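Local coordinates for protein mannan endo-1,6-alpha-mannosidase (Chaetomium thermophilum, PDB 6RY0) that probably cleaves alpha-1,6-mannosidic linkages in mannan and is implicated in the transfer of GPI-anchored glycoproteins into the fungal cell wall, at residues Tyr75-Met83 with Ser124-Trp133; Gln109-Gln117 with Leu158-Gln166. All coordinates share one frame; numbering follows the deposited sequence.

Contact 1: residues Tyr75-Met83 with Ser124-Trp133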
loop_
_atom_site.group_PDB
_atom_site.type_symbol
_atom_site.label_atom_id
_atom_site.label_comp_id
_atom_site.label_asym_id
_atom_site.label_seq_id
_atom_site.Cartn_x
_atom_site.Cartn_y
_atom_site.Cartn_z
ATOM N N TYR A 75 -5.487 3.912 12.596
ATOM C CA TYR A 75 -6.742 3.941 11.849
ATOM C C TYR A 75 -6.976 2.639 11.072
ATOM O O TYR A 75 -6.027 1.889 10.793
ATOM C CB TYR A 75 -6.754 5.163 10.918
ATOM C CG TYR A 75 -6.870 6.454 11.670
ATOM C CD1 TYR A 75 -8.106 6.934 12.063
ATOM C CD2 TYR A 75 -5.744 7.194 12.016
ATOM C CE1 TYR A 75 -8.218 8.147 12.756
ATOM C CE2 TYR A 75 -5.861 8.396 12.694
ATOM C CZ TYR A 75 -7.097 8.861 13.048
ATOM O OH TYR A 75 -7.222 10.056 13.736
ATOM N N TRP A 76 -8.225 2.416 10.695
ATOM C CA TRP A 76 -8.687 1.209 10.001
ATOM C C TRP A 76 -7.834 0.830 8.807
ATOM O O TRP A 76 -7.500 -0.350 8.627
ATOM C CB TRP A 76 -10.127 1.485 9.565
ATOM C CG TRP A 76 -10.823 0.427 8.778
ATOM C CD1 TRP A 76 -11.322 -0.767 9.242
ATOM C CD2 TRP A 76 -11.188 0.496 7.400
ATOM N NE1 TRP A 76 -11.948 -1.450 8.221
ATOM C CE2 TRP A 76 -11.906 -0.675 7.094
ATOM C CE3 TRP A 76 -11.027 1.456 6.406
ATOM C CZ2 TRP A 76 -12.419 -0.921 5.848
ATOM C CZ3 TRP A 76 -11.534 1.191 5.142
ATOM C CH2 TRP A 76 -12.246 0.014 4.889
ATOM N N TRP A 77 -7.467 1.788 7.958
ATOM C CA TRP A 77 -6.732 1.426 6.760
ATOM C C TRP A 77 -5.401 0.786 7.090
ATOM O O TRP A 77 -4.896 -0.011 6.285
ATOM C CB TRP A 77 -6.497 2.674 5.886
ATOM C CG TRP A 77 -5.399 3.511 6.356
ATOM C CD1 TRP A 77 -5.404 4.425 7.374
ATOM C CD2 TRP A 77 -4.039 3.421 5.895
ATOM N NE1 TRP A 77 -4.126 4.910 7.569
ATOM C CE2 TRP A 77 -3.276 4.332 6.653
ATOM C CE3 TRP A 77 -3.400 2.667 4.898
ATOM C CZ2 TRP A 77 -1.911 4.532 6.425
ATOM C CZ3 TRP A 77 -2.059 2.884 4.670
ATOM C CH2 TRP A 77 -1.342 3.800 5.428
ATOM N N GLU A 78 -4.804 1.122 8.239
ATOM C CA GLU A 78 -3.495 0.563 8.585
ATOM C C GLU A 78 -3.611 -0.920 8.929
ATOM O O GLU A 78 -2.659 -1.667 8.773
ATOM C CB GLU A 78 -2.857 1.407 9.687
ATOM C CG GLU A 78 -1.407 1.029 9.938
ATOM C CD GLU A 78 -0.660 2.010 10.814
ATOM O OE1 GLU A 78 -1.080 3.140 11.032
ATOM O OE2 GLU A 78 0.470 1.578 11.267
ATOM N N GLY A 79 -4.794 -1.340 9.375
ATOM C CA GLY A 79 -5.046 -2.755 9.493
ATOM C C GLY A 79 -4.980 -3.438 8.140
ATOM O O GLY A 79 -4.396 -4.511 7.993
ATOM N N GLY A 80 -5.574 -2.816 7.129
ATOM C CA GLY A 80 -5.501 -3.348 5.788
ATOM C C GLY A 80 -4.076 -3.413 5.259
ATOM O O GLY A 80 -3.671 -4.382 4.595
ATOM N N ALA A 81 -3.291 -2.386 5.554
ATOM C CA ALA A 81 -1.882 -2.394 5.202
ATOM C C ALA A 81 -1.151 -3.528 5.897
ATOM O O ALA A 81 -0.301 -4.205 5.275
ATOM C CB ALA A 81 -1.250 -1.040 5.577
ATOM N N MET A 82 -1.432 -3.749 7.165
ATOM C CA MET A 82 -0.829 -4.875 7.883
ATOM C C MET A 82 -1.190 -6.195 7.216
ATOM O O MET A 82 -0.331 -7.061 7.028
ATOM C CB MET A 82 -1.277 -4.871 9.341
ATOM C CG MET A 82 -0.680 -6.026 10.121
ATOM S SD MET A 82 -1.442 -6.203 11.736
ATOM C CE MET A 82 -0.869 -7.885 12.114
ATOM N N MET A 83 -2.465 -6.390 6.868
ATOM C CA MET A 83 -2.856 -7.643 6.250
ATOM C C MET A 83 -2.024 -7.891 5.009
ATOM O O MET A 83 -1.500 -8.977 4.787
ATOM C CB MET A 83 -4.352 -7.654 5.919
ATOM C CG MET A 83 -5.306 -7.498 7.104
ATOM S SD MET A 83 -5.221 -8.715 8.423
ATOM C CE MET A 83 -4.232 -7.837 9.636
ATOM N N SER A 124 -13.846 6.801 8.149
ATOM C CA SER A 124 -12.562 6.339 7.591
ATOM C C SER A 124 -12.672 5.941 6.118
ATOM O O SER A 124 -11.739 5.389 5.571
ATOM C CB SER A 124 -12.021 5.112 8.378
ATOM O OG SER A 124 -10.939 5.427 9.237
ATOM N N LEU A 125 -13.791 6.223 5.473
ATOM C CA LEU A 125 -13.999 5.816 4.114
ATOM C C LEU A 125 -13.539 6.939 3.169
ATOM O O LEU A 125 -14.307 7.627 2.451
ATOM C CB LEU A 125 -15.445 5.392 3.880
ATOM C CG LEU A 125 -15.956 4.089 4.545
ATOM C CD1 LEU A 125 -17.372 3.755 4.076
ATOM C CD2 LEU A 125 -15.054 2.890 4.312
ATOM N N GLY A 126 -12.222 7.038 3.116
ATOM C CA GLY A 126 -11.612 7.614 1.951
ATOM C C GLY A 126 -11.467 6.581 0.851
ATOM O O GLY A 126 -11.420 5.365 1.093
ATOM N N ASN A 127 -11.294 7.086 -0.368
ATOM C CA ASN A 127 -10.951 6.211 -1.475
ATOM C C ASN A 127 -9.602 5.534 -1.256
ATOM O O ASN A 127 -9.383 4.392 -1.682
ATOM C CB ASN A 127 -10.958 6.980 -2.789
ATOM C CG ASN A 127 -12.351 7.161 -3.317
ATOM O OD1 ASN A 127 -13.009 6.183 -3.655
ATOM N ND2 ASN A 127 -12.797 8.412 -3.416
ATOM N N ASP A 128 -8.667 6.227 -0.615
ATOM C CA ASP A 128 -7.392 5.607 -0.257
ATOM C C ASP A 128 -7.560 4.509 0.803
ATOM O O ASP A 128 -6.954 3.453 0.698
ATOM C CB ASP A 128 -6.371 6.667 0.220
ATOM C CG ASP A 128 -6.868 7.605 1.338
ATOM O OD1 ASP A 128 -8.083 7.777 1.529
ATOM O OD2 ASP A 128 -6.021 8.161 2.064
ATOM N N ASP A 129 -8.372 4.757 1.823
ATOM C CA ASP A 129 -8.560 3.751 2.852
ATOM C C ASP A 129 -9.135 2.476 2.252
ATOM O O ASP A 129 -8.636 1.369 2.473
ATOM C CB ASP A 129 -9.483 4.245 3.965
ATOM C CG ASP A 129 -9.062 5.544 4.538
ATOM O OD1 ASP A 129 -9.491 6.572 4.048
ATOM O OD2 ASP A 129 -8.278 5.567 5.469
ATOM N N GLN A 130 -10.213 2.634 1.494
ATOM C CA GLN A 130 -10.840 1.508 0.808
ATOM C C GLN A 130 -9.850 0.875 -0.177
ATOM O O GLN A 130 -9.753 -0.359 -0.276
ATOM C CB GLN A 130 -12.088 2.005 0.063
ATOM C CG GLN A 130 -12.857 0.894 -0.594
ATOM C CD GLN A 130 -13.814 1.349 -1.672
ATOM O OE1 GLN A 130 -13.659 2.441 -2.233
ATOM N NE2 GLN A 130 -14.782 0.503 -2.002
ATOM N N GLY A 131 -9.107 1.714 -0.878
ATOM C CA GLY A 131 -8.139 1.251 -1.838
ATOM C C GLY A 131 -7.081 0.373 -1.244
ATOM O O GLY A 131 -6.728 -0.626 -1.868
ATOM N N PHE A 132 -6.564 0.721 -0.067
ATOM C CA PHE A 132 -5.525 -0.122 0.537
ATOM C C PHE A 132 -6.042 -1.516 0.857
ATOM O O PHE A 132 -5.315 -2.494 0.686
ATOM C CB PHE A 132 -4.911 0.545 1.755
ATOM C CG PHE A 132 -3.718 1.356 1.433
ATOM C CD1 PHE A 132 -2.473 0.788 1.426
ATOM C CD2 PHE A 132 -3.831 2.702 1.100
ATOM C CE1 PHE A 132 -1.338 1.539 1.082
ATOM C CE2 PHE A 132 -2.707 3.427 0.742
ATOM C CZ PHE A 132 -1.474 2.812 0.739
ATOM N N TRP A 133 -7.288 -1.635 1.326
ATOM C CA TRP A 133 -7.877 -2.958 1.528
ATOM C C TRP A 133 -8.030 -3.685 0.208
ATOM O O TRP A 133 -7.731 -4.870 0.110
ATOM C CB TRP A 133 -9.221 -2.844 2.252
ATOM C CG TRP A 133 -9.102 -2.559 3.714
ATOM C CD1 TRP A 133 -9.190 -1.370 4.340
ATOM C CD2 TRP A 133 -8.870 -3.537 4.740
ATOM N NE1 TRP A 133 -9.029 -1.542 5.709
ATOM C CE2 TRP A 133 -8.856 -2.873 5.973
ATOM C CE3 TRP A 133 -8.668 -4.914 4.721
ATOM C CZ2 TRP A 133 -8.647 -3.552 7.183
ATOM C CZ3 TRP A 133 -8.471 -5.585 5.918
ATOM C CH2 TRP A 133 -8.466 -4.904 7.127
HETATM O O HOH W 1 -10.418 4.031 11.984
HETATM O O HOH W 2 -8.733 4.388 7.908
#
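Two nearly parallel helices, probably inner helices of the alpha/alpha barrel expected for glycosyl hydrolase family 76, meet here, Trp76 and Trp77 of one packing on Asp129, Phe132 and Trp133 of the other. Their short segments run at 23° with axes 8.3 Å apart. Trp133 is the knob: its indole enters a hole formed by Trp76, Gly79, Gly80 and Met83. Gly80 CA lies over one face, 3.3 Å from the centroid of the six-membered ring of Trp133, where any side chain on Gly80 would collide. Over the opposite face comes Trp76, swung there by CG anti to its backbone N (chi1 178°); Trp133 NE1 stands over the centre of the Trp76 ring, 3.3 Å from Trp76 CE2, the two indoles tilted by 35°. Trp77 brings its benzo edge, through CE3 and CZ3, to the face of Phe132, with CE3 3.7 Å from Phe132 CG. At the helix starts a water accepts from Trp77 N (2.9 Å to its O), donates a hydrogen bond to Asp129 OD2 (2.7 Å from that O), and also meets Ser124 OG. Asp129 binds calcium in another structure of this protein, though no ion sits on it here. The indole N-H groups find partners beyond the pair, Gln109 OE1 for Trp76 and Asp319 for Trp77. Helix 323-337 covers Trp77 and Phe132, with helix 196-213 also touching Phe132.

Contact 2: residues Gln109-Gln117 with Leu158-Gln166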
loop_
_atom_site.group_PDB
_atom_site.type_symbol
_atom_site.label_atom_id
_atom_site.label_comp_id
_atom_site.label_asym_id
_atom_site.label_seq_id
_atom_site.Cartn_x
_atom_site.Cartn_y
_atom_site.Cartn_z
ATOM N N GLN A 109 -13.484 -7.427 7.527
ATOM C CA GLN A 109 -13.604 -6.000 7.218
ATOM C C GLN A 109 -14.272 -5.719 5.857
ATOM O O GLN A 109 -14.313 -4.562 5.446
ATOM C CB GLN A 109 -12.241 -5.338 7.298
ATOM C CG GLN A 109 -11.680 -5.343 8.736
ATOM C CD GLN A 109 -12.545 -4.583 9.708
ATOM O OE1 GLN A 109 -13.278 -3.674 9.321
ATOM N NE2 GLN A 109 -12.467 -4.932 10.981
ATOM N N VAL A 110 -14.822 -6.748 5.193
ATOM C CA VAL A 110 -15.291 -6.579 3.821
ATOM C C VAL A 110 -16.589 -5.793 3.697
ATOM O O VAL A 110 -16.897 -5.295 2.625
ATOM C CB VAL A 110 -15.479 -7.927 3.120
ATOM C CG1 VAL A 110 -14.149 -8.687 3.050
ATOM C CG2 VAL A 110 -16.588 -8.788 3.769
ATOM N N GLY A 111 -17.362 -5.669 4.769
ATOM C CA GLY A 111 -18.642 -4.985 4.710
ATOM C C GLY A 111 -19.744 -5.886 4.174
ATOM O O GLY A 111 -19.491 -6.915 3.563
ATOM N N PRO A 112 -20.991 -5.470 4.354
ATOM C CA PRO A 112 -22.132 -6.277 3.925
ATOM C C PRO A 112 -22.154 -6.503 2.412
ATOM O O PRO A 112 -22.750 -7.479 1.957
ATOM C CB PRO A 112 -23.343 -5.456 4.447
ATOM C CG PRO A 112 -22.838 -4.064 4.566
ATOM C CD PRO A 112 -21.437 -4.257 5.068
ATOM N N ASN A 113 -21.581 -5.589 1.650
ATOM C CA ASN A 113 -21.594 -5.681 0.202
ATOM C C ASN A 113 -20.273 -6.153 -0.371
ATOM O O ASN A 113 -20.052 -6.061 -1.576
ATOM C CB ASN A 113 -22.033 -4.370 -0.404
ATOM C CG ASN A 113 -23.428 -4.020 0.043
ATOM O OD1 ASN A 113 -24.319 -4.860 0.065
ATOM N ND2 ASN A 113 -23.620 -2.773 0.451
ATOM N N ALA A 114 -19.391 -6.685 0.462
ATOM C CA ALA A 114 -18.155 -7.311 -0.016
ATOM C C ALA A 114 -17.347 -6.353 -0.899
ATOM O O ALA A 114 -16.851 -6.721 -1.966
ATOM C CB ALA A 114 -18.411 -8.643 -0.699
ATOM N N ASP A 115 -17.182 -5.141 -0.396
ATOM C CA ASP A 115 -16.599 -4.047 -1.149
ATOM C C ASP A 115 -15.666 -3.196 -0.298
ATOM O O ASP A 115 -15.248 -2.121 -0.727
ATOM C CB ASP A 115 -17.665 -3.165 -1.785
ATOM C CG ASP A 115 -18.573 -2.501 -0.790
ATOM O OD1 ASP A 115 -18.425 -2.768 0.418
ATOM O OD2 ASP A 115 -19.437 -1.711 -1.234
ATOM N N TYR A 116 -15.322 -3.660 0.913
ATOM C CA TYR A 116 -14.505 -2.883 1.841
ATOM C C TYR A 116 -15.095 -1.507 2.122
ATOM O O TYR A 116 -14.367 -0.535 2.328
ATOM C CB TYR A 116 -13.020 -2.858 1.434
ATOM C CG TYR A 116 -12.350 -4.174 1.719
ATOM C CD1 TYR A 116 -12.194 -4.603 3.023
ATOM C CD2 TYR A 116 -11.876 -5.005 0.723
ATOM C CE1 TYR A 116 -11.619 -5.817 3.326
ATOM C CE2 TYR A 116 -11.274 -6.235 1.013
ATOM C CZ TYR A 116 -11.171 -6.636 2.311
ATOM O OH TYR A 116 -10.593 -7.858 2.570
ATOM N N GLN A 117 -16.433 -1.447 2.242
ATOM C CA GLN A 117 -17.117 -0.258 2.730
ATOM C C GLN A 117 -18.008 -0.578 3.921
ATOM O O GLN A 117 -19.199 -0.290 3.920
ATOM C CB GLN A 117 -17.927 0.416 1.626
ATOM C CG GLN A 117 -17.054 0.733 0.415
ATOM C CD GLN A 117 -17.729 1.642 -0.562
ATOM O OE1 GLN A 117 -17.503 2.857 -0.539
ATOM N NE2 GLN A 117 -18.580 1.087 -1.416
ATOM N N LEU A 158 -13.056 -9.340 -4.311
ATOM C CA LEU A 158 -12.970 -8.185 -3.420
ATOM C C LEU A 158 -12.231 -7.037 -4.081
ATOM O O LEU A 158 -12.658 -5.871 -3.991
ATOM C CB LEU A 158 -12.296 -8.587 -2.102
ATOM C CG LEU A 158 -13.176 -9.426 -1.164
ATOM C CD1 LEU A 158 -12.328 -10.102 -0.124
ATOM C CD2 LEU A 158 -14.274 -8.566 -0.532
ATOM N N ALA A 159 -11.106 -7.327 -4.741
ATOM C CA ALA A 159 -10.399 -6.288 -5.485
ATOM C C ALA A 159 -11.275 -5.680 -6.571
ATOM O O ALA A 159 -11.304 -4.467 -6.764
ATOM C CB ALA A 159 -9.121 -6.867 -6.067
ATOM N N GLN A 160 -11.989 -6.533 -7.305
ATOM C CA GLN A 160 -12.906 -6.062 -8.326
ATOM C C GLN A 160 -14.009 -5.185 -7.759
ATOM O O GLN A 160 -14.418 -4.220 -8.396
ATOM C CB GLN A 160 -13.567 -7.251 -9.049
ATOM C CG GLN A 160 -12.614 -8.030 -9.914
ATOM C CD GLN A 160 -13.281 -9.245 -10.496
ATOM O OE1 GLN A 160 -13.946 -9.996 -9.797
ATOM N NE2 GLN A 160 -13.085 -9.455 -11.782
ATOM N N ALA A 161 -14.505 -5.509 -6.561
ATOM C CA ALA A 161 -15.563 -4.707 -5.958
ATOM C C ALA A 161 -15.062 -3.326 -5.581
ATOM O O ALA A 161 -15.727 -2.329 -5.833
ATOM C CB ALA A 161 -16.126 -5.409 -4.746
ATOM N N VAL A 162 -13.882 -3.266 -4.977
ATOM C CA VAL A 162 -13.293 -1.966 -4.669
ATOM C C VAL A 162 -13.123 -1.145 -5.932
ATOM O O VAL A 162 -13.557 0.007 -5.996
ATOM C CB VAL A 162 -11.973 -2.106 -3.875
ATOM C CG1 VAL A 162 -11.296 -0.755 -3.754
ATOM C CG2 VAL A 162 -12.246 -2.726 -2.516
ATOM N N TRP A 163 -12.505 -1.726 -6.947
ATOM C CA TRP A 163 -12.259 -1.006 -8.174
ATOM C C TRP A 163 -13.576 -0.517 -8.793
ATOM O O TRP A 163 -13.682 0.618 -9.246
ATOM C CB TRP A 163 -11.474 -1.905 -9.149
ATOM C CG TRP A 163 -11.172 -1.204 -10.461
ATOM C CD1 TRP A 163 -10.076 -0.449 -10.749
ATOM C CD2 TRP A 163 -12.003 -1.160 -11.601
ATOM N NE1 TRP A 163 -10.180 0.071 -12.000
ATOM C CE2 TRP A 163 -11.367 -0.342 -12.546
ATOM C CE3 TRP A 163 -13.233 -1.755 -11.932
ATOM C CZ2 TRP A 163 -11.931 -0.081 -13.790
ATOM C CZ3 TRP A 163 -13.788 -1.511 -13.144
ATOM C CH2 TRP A 163 -13.150 -0.668 -14.066
ATOM N N THR A 164 -14.585 -1.403 -8.835
ATOM C CA THR A 164 -15.849 -1.057 -9.455
ATOM C C THR A 164 -16.516 0.106 -8.724
ATOM O O THR A 164 -17.028 1.042 -9.361
ATOM C CB THR A 164 -16.761 -2.288 -9.521
ATOM O OG1 THR A 164 -16.190 -3.255 -10.405
ATOM C CG2 THR A 164 -18.137 -1.889 -10.035
ATOM N N THR A 165 -16.535 0.091 -7.401
ATOM C CA THR A 165 -17.106 1.194 -6.661
ATOM C C THR A 165 -16.330 2.473 -6.900
ATOM O O THR A 165 -16.926 3.568 -6.910
ATOM C CB THR A 165 -17.253 0.910 -5.160
ATOM O OG1 THR A 165 -15.971 0.799 -4.540
ATOM C CG2 THR A 165 -18.134 -0.294 -4.876
ATOM N N GLN A 166 -15.026 2.380 -7.099
ATOM C CA GLN A 166 -14.193 3.550 -7.375
ATOM C C GLN A 166 -14.379 4.082 -8.782
ATOM O O GLN A 166 -14.143 5.259 -9.019
ATOM C CB GLN A 166 -12.716 3.251 -7.058
ATOM C CG GLN A 166 -12.504 3.121 -5.582
ATOM C CD GLN A 166 -11.107 2.966 -5.140
ATOM O OE1 GLN A 166 -10.206 2.878 -5.949
ATOM N NE2 GLN A 166 -10.910 2.987 -3.834
#
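Leu158 turns CG away from its carbonyl carbon and alongside its backbone N (chi1 -74°), which carries the branched end off the helix into the loop, where CD2 lies 3.6 Å from Val110 CG1 and also meets Ala114 CB. Asp115 instead tucks CG between its own N and carbonyl carbon (chi1 62°), folding the carboxylate back over the chain ahead. There OD1 accepts from Gln117 N (3.0 Å) to make an Asx turn, while Gln117 NE2 reaches Asp115 OD2 in a nearly straight bond (2.9 Å); both donors come from above the carboxylate plane. This bond places the amide end against Thr165, which comes from the opposite direction, with Gln117 NE2 3.8 Å from Thr165 CG2. Replacing Asp115 with an alanine would remove both acceptors and would probably leave the Gln117 amide freer to turn and the bend less firmly set. Ala161 CB presses on the backbone, 3.2 Å from Ala114 O, and Val162 CG2 touches the Tyr116 ring at its edge, 4.0 Å from Tyr116 CD2. The Tyr116 ring also stacks with Trp133, and its hydroxyl is hydrogen-bonded to Met106 O. Within the loop Val110 O accepts from both Asp115 N and Tyr116 N, closing the bend round the type I turn Gly111-Ala114. The arrangement is loop-on-helix packing: a loop with a beta turn and an Asx turn lies mainly on apolar side chains of helix 155-167.

In the fold
The centres of the two contacts lie about 12 Å apart, and their segments alternate along the chain: 75-83, 109-117, 124-133, 158-166. Contact 1 joins helices 76-93 and 127-142 about 9 Å from the centre of the chain; contact 2, about 16 Å out, sets the loop after helix 99-108 on helix 155-167. Besides the Trp76-Gln109 bond, Gln130 ties them: its NE2 bonds Thr165 OG1 and Asp115 O, and its OE1 accepts from Gln166 NE2, so one glutamine on helix 127-142 grips both sides of contact 2. The loop and helix 155-167 thus lie against the helix carrying Asp129, which binds calcium in another structure of this protein.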